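Putative alpha/beta hydrolase fold protein (Candidatus Nitrososphaera gargensis, PDB 5A62) probably hydrolyses carboxylic esters, as a putative carboxylesterase of the alpha/beta hydrolase fold from an ammonia-oxidising archaeon. Local coordinates at residues Met74-Leu85 / Ile100-Gln111; Leu58-Met66 / Lys182-Ala191. One frame throughout, in Å; residues are numbered along the deposited sequence.

How the interactions relate
Interaction 1 is nested in sequence inside the long loop closed by interaction 2, and their centres lie about 16 Å apart. They are joined by a salt bridge, Asp-80 OD2 to Arg-59 NE at 2.8 Å, and by Leu-58, which packs on the start of helix 100-111: its CD1 lies 3.7 Å from Ile-100 CG2, its CD2 3.9 Å from Ile-104 CD1. Both probably lie near the active site: helix 100-111 follows the presumed nucleophile elbow and meets an acetate ion with its first residue, and the ion is also hydrogen-bonded to Ile-32 N. His-61 NE2, in interaction 2, is hydrogen-bonded to Gly-33 N, next to Ile-32.

Interaction 1: Met74-Leu85 / Ile100-Gln111; sequences MQDLIDDLRRLL and IGGIISSMYAAQ. With ACT (acetate ion), chain B.
Ile-100 begins the contact by touching Met-74 CE with its CG1 (3.9 Å), while the Ile-100 and Leu-77 side chains cross at about a right angle, meeting through their CD1 atoms. Its backbone N donates to acetate OXT at 3.0 Å; Ile-32 N binds the same ion, an arrangement consistent with an oxyanion hole, although the acetate probably came from the crystallisation liquor. One turn on, Ile-104 is a knob in a hole formed by Met-74, Leu-77, Ile-78 and Leu-81. Its CG1 meets Met-74 CE at 3.7 Å; the other branch, CG2, lies between Ile-78 CD1 and Leu-81 CD2.

Such interlocking joins two helices that lie on one side of the central sheet of the alpha/beta hydrolase fold, with Leu-81 and Ile-104 both reaching strand 25-29. Their axes cross at -72°, 9.6 Å apart, and helix 100-111 directly follows the likely GxSxG elbow around Ser-99.

Met-107 then helps to enclose the reciprocal knob, Ile-78, whose CD1 approaches Met-107 CB to 3.6 Å. At Tyr-108, CG is anti to the backbone N (chi1 -174°), sending the ring across helix 74-85: Ile-78 CG2 and Arg-82 CA come at its edge, whereas Leu-81 CD2 approaches obliquely. A water in the ring plane links Tyr-108 OH (2.7 Å) to Arg-82 O. Finally, the Gln-111 and Gln-75 amides approach from opposite directions and exchange two hydrogen bonds. Gln-75 NE2 donates almost straight to a lone pair of Gln-111 OE1 (2.9 Å, 167°); the return bond from Gln-111 NE2 to Gln-75 OE1 is shorter (2.8 Å) but more bent, and Gln-75 NE2 also donates to Asp-79 OD1.

Interaction 2: Leu58-Met66 / Lys182-Ala191; sequences LRGHHRTNM and KTSVEGFVAA
His-61 and Thr-183 lie side by side, pointing the same way, with Thr-183 CG2 over one face of the imidazole in a CH-pi contact, 3.8 Å from the ring centroid and 18° off its normal. The ring is steadied in its own plane by ND1, which donates to Arg-59 O at 2.9 Å. Ala-191 CB comes to the ring edge. The next pair repeats this pattern: Lys-182 runs alongside His-62 with CG over the ring face, 4.1 Å from the centroid.

Between the backbones, a single beta bridge pairs His-61 with Thr-183, and Gly-60 O is gripped twice. Ser-184 OG donates to Gly-60 O in the carbonyl plane, on a lone pair (2.8 Å), and Ser-184 N nearly along the C=O axis (3.1 Å). Ser-184 is the N-cap residue; its OG, set between the backbone N and the carbonyl carbon (chi1 72°), can also accept from Gly-187 N. Gly-60 and Gly-187 bring their CA atoms within 3.9 Å. Met-66, its chain bent at chi2 and chi3, sets SD by Gly-187 CA and CE 3.6 Å from Ala-190 CB.

The loop after strand 52-56 is thus held against helix 185-194, which also packs through Phe-188 on helices 136-147 and 149-157.

Interaction 1: Met74-Leu85 / Ile100-Gln111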
# COMPACT_ATOMS: atom_id res chain seq x y z
N MET A 74 4.07 6.44 1.08
CA MET A 74 4.22 7.86 0.90
C MET A 74 5.57 8.36 1.36
O MET A 74 6.15 9.25 0.72
CB MET A 74 3.14 8.64 1.66
CG MET A 74 1.71 8.56 1.15
SD MET A 74 1.50 8.83 -0.61
CE MET A 74 2.06 10.47 -0.68
N GLN A 75 6.09 7.82 2.45
CA GLN A 75 7.42 8.24 2.88
C GLN A 75 8.48 8.11 1.86
O GLN A 75 9.37 8.95 1.73
CB GLN A 75 7.79 7.50 4.15
CG GLN A 75 9.07 8.00 4.76
CD GLN A 75 8.95 9.45 5.20
OE1 GLN A 75 7.94 9.83 5.82
NE2 GLN A 75 9.93 10.25 4.85
N ASP A 76 8.40 7.07 1.03
CA ASP A 76 9.33 6.88 -0.06
C ASP A 76 9.24 8.01 -1.06
O ASP A 76 10.26 8.44 -1.58
CB ASP A 76 9.13 5.53 -0.71
CG ASP A 76 9.47 4.41 0.23
OD1 ASP A 76 10.63 4.38 0.74
OD2 ASP A 76 8.63 3.50 0.44
N LEU A 77 8.05 8.46 -1.38
CA LEU A 77 7.88 9.60 -2.27
C LEU A 77 8.44 10.90 -1.64
O LEU A 77 9.01 11.74 -2.33
CB LEU A 77 6.41 9.86 -2.65
CG LEU A 77 5.77 8.73 -3.42
CD1 LEU A 77 4.36 9.08 -3.80
CD2 LEU A 77 6.52 8.31 -4.68
N ILE A 78 8.33 11.04 -0.36
CA ILE A 78 8.89 12.24 0.29
C ILE A 78 10.38 12.17 0.20
O ILE A 78 11.02 13.19 -0.09
CB ILE A 78 8.43 12.34 1.76
CG1 ILE A 78 6.93 12.15 1.96
CG2 ILE A 78 8.90 13.68 2.36
CD1 ILE A 78 6.05 12.86 0.97
N ASP A 79 10.95 10.99 0.42
CA ASP A 79 12.40 10.83 0.32
C ASP A 79 12.86 11.08 -1.11
O ASP A 79 13.91 11.72 -1.29
CB ASP A 79 12.78 9.46 0.80
CG ASP A 79 12.53 9.23 2.27
OD1 ASP A 79 12.34 10.15 3.05
OD2 ASP A 79 12.62 8.02 2.63
N ASP A 80 12.11 10.70 -2.12
CA ASP A 80 12.50 11.01 -3.51
C ASP A 80 12.57 12.47 -3.69
O ASP A 80 13.48 13.01 -4.37
CB ASP A 80 11.44 10.46 -4.50
CG ASP A 80 11.37 8.92 -4.58
OD1 ASP A 80 12.34 8.22 -4.16
OD2 ASP A 80 10.30 8.46 -5.07
N LEU A 81 11.61 13.23 -3.18
CA LEU A 81 11.60 14.70 -3.30
C LEU A 81 12.74 15.31 -2.52
O LEU A 81 13.39 16.25 -3.03
CB LEU A 81 10.28 15.23 -2.76
CG LEU A 81 10.13 16.75 -2.75
CD1 LEU A 81 10.33 17.36 -4.09
CD2 LEU A 81 8.76 17.14 -2.17
N ARG A 82 12.99 14.81 -1.33
CA ARG A 82 14.12 15.30 -0.55
C ARG A 82 15.41 15.15 -1.31
O ARG A 82 16.20 16.12 -1.38
CB ARG A 82 14.20 14.60 0.79
CG ARG A 82 15.30 15.15 1.67
CD ARG A 82 15.55 14.25 2.89
NE ARG A 82 15.54 12.79 2.60
CZ ARG A 82 16.55 12.04 2.16
NH1 ARG A 82 17.75 12.54 1.92
NH2 ARG A 82 16.34 10.74 1.92
N ARG A 83 15.60 14.03 -1.93
CA ARG A 83 16.84 13.78 -2.68
C ARG A 83 16.91 14.73 -3.84
O ARG A 83 18.00 15.26 -4.16
CB ARG A 83 16.93 12.32 -3.13
CG ARG A 83 17.21 11.42 -1.93
CD ARG A 83 17.74 10.05 -2.23
NE ARG A 83 16.84 9.44 -3.16
CZ ARG A 83 15.73 8.76 -2.86
NH1 ARG A 83 15.44 8.43 -1.60
NH2 ARG A 83 15.00 8.29 -3.88
N LEU A 84 15.82 14.99 -4.53
CA LEU A 84 15.86 15.91 -5.67
C LEU A 84 16.21 17.34 -5.22
O LEU A 84 17.01 18.01 -5.85
CB LEU A 84 14.50 15.91 -6.40
CG LEU A 84 14.38 16.87 -7.56
CD1 LEU A 84 15.37 16.56 -8.68
CD2 LEU A 84 12.95 16.86 -8.08
N LEU A 85 15.61 17.82 -4.13
CA LEU A 85 15.83 19.20 -3.71
C LEU A 85 17.24 19.31 -3.14
O LEU A 85 17.89 20.34 -3.36
CB LEU A 85 14.76 19.63 -2.71
CG LEU A 85 13.35 19.61 -3.30
CD1 LEU A 85 12.40 20.21 -2.27
CD2 LEU A 85 13.24 20.31 -4.66
N ILE A 100 -2.25 14.01 -5.18
CA ILE A 100 -1.15 13.41 -4.43
C ILE A 100 0.01 14.34 -4.23
O ILE A 100 0.71 14.28 -3.21
CB ILE A 100 -0.66 12.04 -5.03
CG1 ILE A 100 0.08 11.20 -3.99
CG2 ILE A 100 0.20 12.22 -6.26
CD1 ILE A 100 0.50 9.83 -4.45
N GLY A 101 0.22 15.20 -5.20
CA GLY A 101 1.30 16.25 -5.07
C GLY A 101 1.08 17.13 -3.89
O GLY A 101 2.01 17.57 -3.23
N GLY A 102 -0.15 17.40 -3.55
CA GLY A 102 -0.57 18.18 -2.36
C GLY A 102 -0.28 17.45 -1.08
O GLY A 102 0.26 17.98 -0.10
N ILE A 103 -0.57 16.14 -1.05
CA ILE A 103 -0.24 15.34 0.05
C ILE A 103 1.29 15.28 0.30
O ILE A 103 1.81 15.44 1.41
CB ILE A 103 -0.82 13.91 -0.17
CG1 ILE A 103 -2.23 14.02 -0.78
CG2 ILE A 103 -0.74 13.31 1.18
CD1 ILE A 103 -2.99 12.70 -1.00
N ILE A 104 2.02 15.03 -0.79
CA ILE A 104 3.45 15.01 -0.72
C ILE A 104 3.98 16.36 -0.14
O ILE A 104 4.85 16.33 0.70
CB ILE A 104 4.05 14.72 -2.12
CG1 ILE A 104 3.73 13.26 -2.49
CG2 ILE A 104 5.54 15.03 -2.15
CD1 ILE A 104 3.94 12.97 -3.97
N SER A 105 3.45 17.48 -0.66
CA SER A 105 3.92 18.78 -0.19
C SER A 105 3.71 18.92 1.29
O SER A 105 4.57 19.49 1.98
CB SER A 105 3.29 19.94 -0.94
OG SER A 105 1.92 20.18 -0.64
N SER A 106 2.56 18.43 1.79
CA SER A 106 2.27 18.57 3.19
C SER A 106 3.19 17.74 4.07
O SER A 106 3.69 18.20 5.11
CB SER A 106 0.78 18.29 3.41
OG SER A 106 0.48 16.92 3.32
N MET A 107 3.52 16.53 3.65
CA MET A 107 4.42 15.70 4.41
C MET A 107 5.85 16.20 4.34
O MET A 107 6.59 16.15 5.32
CB MET A 107 4.39 14.24 3.85
CG MET A 107 3.08 13.54 4.16
SD MET A 107 3.02 11.85 3.54
CE MET A 107 4.23 11.10 4.53
N TYR A 108 6.28 16.77 3.23
CA TYR A 108 7.57 17.32 3.12
C TYR A 108 7.72 18.52 4.06
O TYR A 108 8.69 18.59 4.77
CB TYR A 108 7.92 17.68 1.63
CG TYR A 108 9.32 18.13 1.46
CD1 TYR A 108 10.36 17.24 1.26
CD2 TYR A 108 9.65 19.46 1.58
CE1 TYR A 108 11.66 17.72 1.16
CE2 TYR A 108 10.93 19.91 1.40
CZ TYR A 108 11.91 19.01 1.23
OH TYR A 108 13.23 19.48 1.09
N ALA A 109 6.75 19.41 4.03
CA ALA A 109 6.75 20.57 4.94
C ALA A 109 6.78 20.14 6.38
O ALA A 109 7.54 20.73 7.21
CB ALA A 109 5.56 21.44 4.68
N ALA A 110 6.05 19.09 6.72
CA ALA A 110 5.99 18.63 8.08
C ALA A 110 7.33 18.11 8.52
O ALA A 110 7.78 18.34 9.66
CB ALA A 110 4.95 17.60 8.24
N GLN A 111 8.00 17.42 7.62
CA GLN A 111 9.25 16.74 7.95
C GLN A 111 10.47 17.62 7.81
O GLN A 111 11.51 17.33 8.48
CB GLN A 111 9.40 15.47 7.05
CG GLN A 111 8.47 14.41 7.43
CD GLN A 111 8.57 13.21 6.52
OE1 GLN A 111 9.67 12.93 5.95
NE2 GLN A 111 7.42 12.53 6.28
C ACT B . -4.39 11.59 -6.75
O ACT B . -5.23 11.12 -7.56
OXT ACT B . -3.41 12.13 -7.19
CH3 ACT B . -4.55 11.45 -5.21
O HOH W 1 15.66 18.31 0.72

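Interaction 2: Leu58-Met66 / Lys182-Ala191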
# COMPACT_ATOMS: atom_id res chain seq x y z
N LEU A 58 6.84 11.61 -10.76
CA LEU A 58 6.73 10.58 -9.76
C LEU A 58 7.10 9.20 -10.26
O LEU A 58 7.02 8.92 -11.44
CB LEU A 58 5.31 10.53 -9.22
CG LEU A 58 4.84 11.79 -8.53
CD1 LEU A 58 3.36 11.56 -8.09
CD2 LEU A 58 5.69 12.25 -7.40
N ARG A 59 7.42 8.29 -9.35
CA ARG A 59 7.74 6.89 -9.69
C ARG A 59 6.74 6.34 -10.65
O ARG A 59 5.49 6.45 -10.44
CB ARG A 59 7.76 5.99 -8.47
CG ARG A 59 8.86 6.35 -7.50
CD ARG A 59 9.01 5.31 -6.46
NE ARG A 59 9.98 5.73 -5.45
CZ ARG A 59 10.52 4.91 -4.56
NH1 ARG A 59 10.24 3.62 -4.58
NH2 ARG A 59 11.40 5.45 -3.69
N GLY A 60 7.22 5.78 -11.74
CA GLY A 60 6.36 5.08 -12.65
C GLY A 60 5.48 5.93 -13.54
O GLY A 60 4.55 5.43 -14.25
N HIS A 61 5.69 7.26 -13.52
CA HIS A 61 4.93 8.19 -14.31
C HIS A 61 5.86 8.76 -15.40
O HIS A 61 6.91 9.30 -15.13
CB HIS A 61 4.40 9.32 -13.46
CG HIS A 61 3.25 8.90 -12.59
ND1 HIS A 61 3.32 7.94 -11.60
CD2 HIS A 61 1.96 9.30 -12.63
CE1 HIS A 61 2.11 7.79 -11.06
NE2 HIS A 61 1.27 8.60 -11.67
N HIS A 62 5.46 8.53 -16.67
CA HIS A 62 6.14 9.08 -17.88
C HIS A 62 7.58 8.64 -17.85
O HIS A 62 7.87 7.44 -17.98
CB HIS A 62 5.88 10.57 -17.98
CG HIS A 62 6.22 11.22 -19.28
ND1 HIS A 62 6.44 10.57 -20.47
CD2 HIS A 62 6.39 12.53 -19.51
CE1 HIS A 62 6.70 11.49 -21.41
NE2 HIS A 62 6.67 12.67 -20.86
N ARG A 63 8.50 9.56 -17.67
CA ARG A 63 9.95 9.28 -17.79
C ARG A 63 10.58 8.74 -16.58
O ARG A 63 11.74 8.28 -16.67
CB ARG A 63 10.69 10.52 -18.30
CG ARG A 63 10.27 10.84 -19.73
CD ARG A 63 10.55 12.28 -20.13
NE ARG A 63 9.61 13.22 -19.51
CZ ARG A 63 9.33 14.43 -19.94
NH1 ARG A 63 9.92 14.88 -21.05
NH2 ARG A 63 8.43 15.17 -19.34
N THR A 64 9.94 8.70 -15.44
CA THR A 64 10.46 8.10 -14.22
C THR A 64 10.06 6.64 -14.09
O THR A 64 8.92 6.30 -14.28
CB THR A 64 10.03 8.90 -12.99
OG1 THR A 64 10.52 10.24 -13.11
CG2 THR A 64 10.54 8.28 -11.69
N ASN A 65 11.00 5.80 -13.79
CA ASN A 65 10.85 4.39 -13.58
C ASN A 65 10.40 4.05 -12.18
O ASN A 65 10.00 4.93 -11.43
CB ASN A 65 12.13 3.68 -13.94
CG ASN A 65 13.20 3.93 -12.92
OD1 ASN A 65 13.16 4.87 -12.18
ND2 ASN A 65 14.14 3.00 -12.83
N MET A 66 10.40 2.75 -11.81
CA MET A 66 10.08 2.31 -10.50
C MET A 66 11.25 1.92 -9.62
O MET A 66 11.11 1.94 -8.40
CB MET A 66 9.09 1.14 -10.60
CG MET A 66 7.75 1.45 -11.23
SD MET A 66 6.74 2.56 -10.27
CE MET A 66 6.29 1.54 -8.82
N LYS A 182 0.72 8.44 -20.50
CA LYS A 182 2.15 8.26 -20.27
C LYS A 182 2.42 7.53 -18.93
O LYS A 182 3.60 7.23 -18.66
CB LYS A 182 2.88 9.60 -20.19
CG LYS A 182 2.70 10.60 -21.27
CD LYS A 182 3.16 10.05 -22.55
CE LYS A 182 3.45 11.23 -23.51
NZ LYS A 182 2.21 11.53 -24.16
N THR A 183 1.39 7.25 -18.17
CA THR A 183 1.59 6.62 -16.89
C THR A 183 1.73 5.13 -17.12
O THR A 183 0.92 4.51 -17.82
CB THR A 183 0.34 6.89 -16.04
OG1 THR A 183 0.03 8.30 -15.99
CG2 THR A 183 0.61 6.43 -14.58
N SER A 184 2.72 4.49 -16.52
CA SER A 184 2.80 3.07 -16.54
C SER A 184 1.73 2.42 -15.71
O SER A 184 1.28 3.01 -14.73
CB SER A 184 4.17 2.57 -16.13
OG SER A 184 4.40 2.72 -14.73
N VAL A 185 1.34 1.21 -16.08
CA VAL A 185 0.40 0.45 -15.27
C VAL A 185 0.97 0.24 -13.87
O VAL A 185 0.28 0.46 -12.88
CB VAL A 185 0.07 -0.89 -15.92
CG1 VAL A 185 -0.75 -1.77 -14.99
CG2 VAL A 185 -0.54 -0.66 -17.27
N GLU A 186 2.23 -0.13 -13.76
CA GLU A 186 2.83 -0.44 -12.43
C GLU A 186 2.88 0.84 -11.66
O GLU A 186 2.61 0.83 -10.44
CB GLU A 186 4.19 -1.13 -12.53
CG GLU A 186 5.13 -0.36 -13.28
CD GLU A 186 5.07 -0.55 -14.89
OE1 GLU A 186 4.08 -0.98 -15.71
OE2 GLU A 186 6.23 -0.18 -15.37
N GLY A 187 3.12 1.99 -12.27
CA GLY A 187 3.14 3.23 -11.56
C GLY A 187 1.79 3.67 -11.10
O GLY A 187 1.67 4.24 -9.98
N PHE A 188 0.74 3.54 -11.90
CA PHE A 188 -0.59 3.86 -11.47
C PHE A 188 -0.99 3.00 -10.29
O PHE A 188 -1.52 3.53 -9.30
CB PHE A 188 -1.56 3.63 -12.66
CG PHE A 188 -2.97 3.98 -12.29
CD1 PHE A 188 -3.42 5.29 -12.27
CD2 PHE A 188 -3.88 2.98 -11.97
CE1 PHE A 188 -4.72 5.58 -11.88
CE2 PHE A 188 -5.16 3.28 -11.58
CZ PHE A 188 -5.54 4.54 -11.51
N VAL A 189 -0.82 1.69 -10.42
CA VAL A 189 -1.17 0.78 -9.37
C VAL A 189 -0.45 1.12 -8.08
O VAL A 189 -1.07 1.27 -7.03
CB VAL A 189 -0.96 -0.66 -9.79
CG1 VAL A 189 -1.16 -1.59 -8.64
CG2 VAL A 189 -1.95 -0.99 -10.92
N ALA A 190 0.86 1.31 -8.12
CA ALA A 190 1.61 1.58 -6.93
C ALA A 190 1.19 2.89 -6.28
O ALA A 190 1.15 2.99 -5.05
CB ALA A 190 3.05 1.64 -7.20
N ALA A 191 0.90 3.91 -7.03
CA ALA A 191 0.57 5.21 -6.47
C ALA A 191 -0.76 5.13 -5.74
O ALA A 191 -0.93 5.69 -4.65
CB ALA A 191 0.60 6.28 -7.51
O HOH W 2 4.00 4.96 -8.74
O HOH W 3 5.88 5.42 -17.97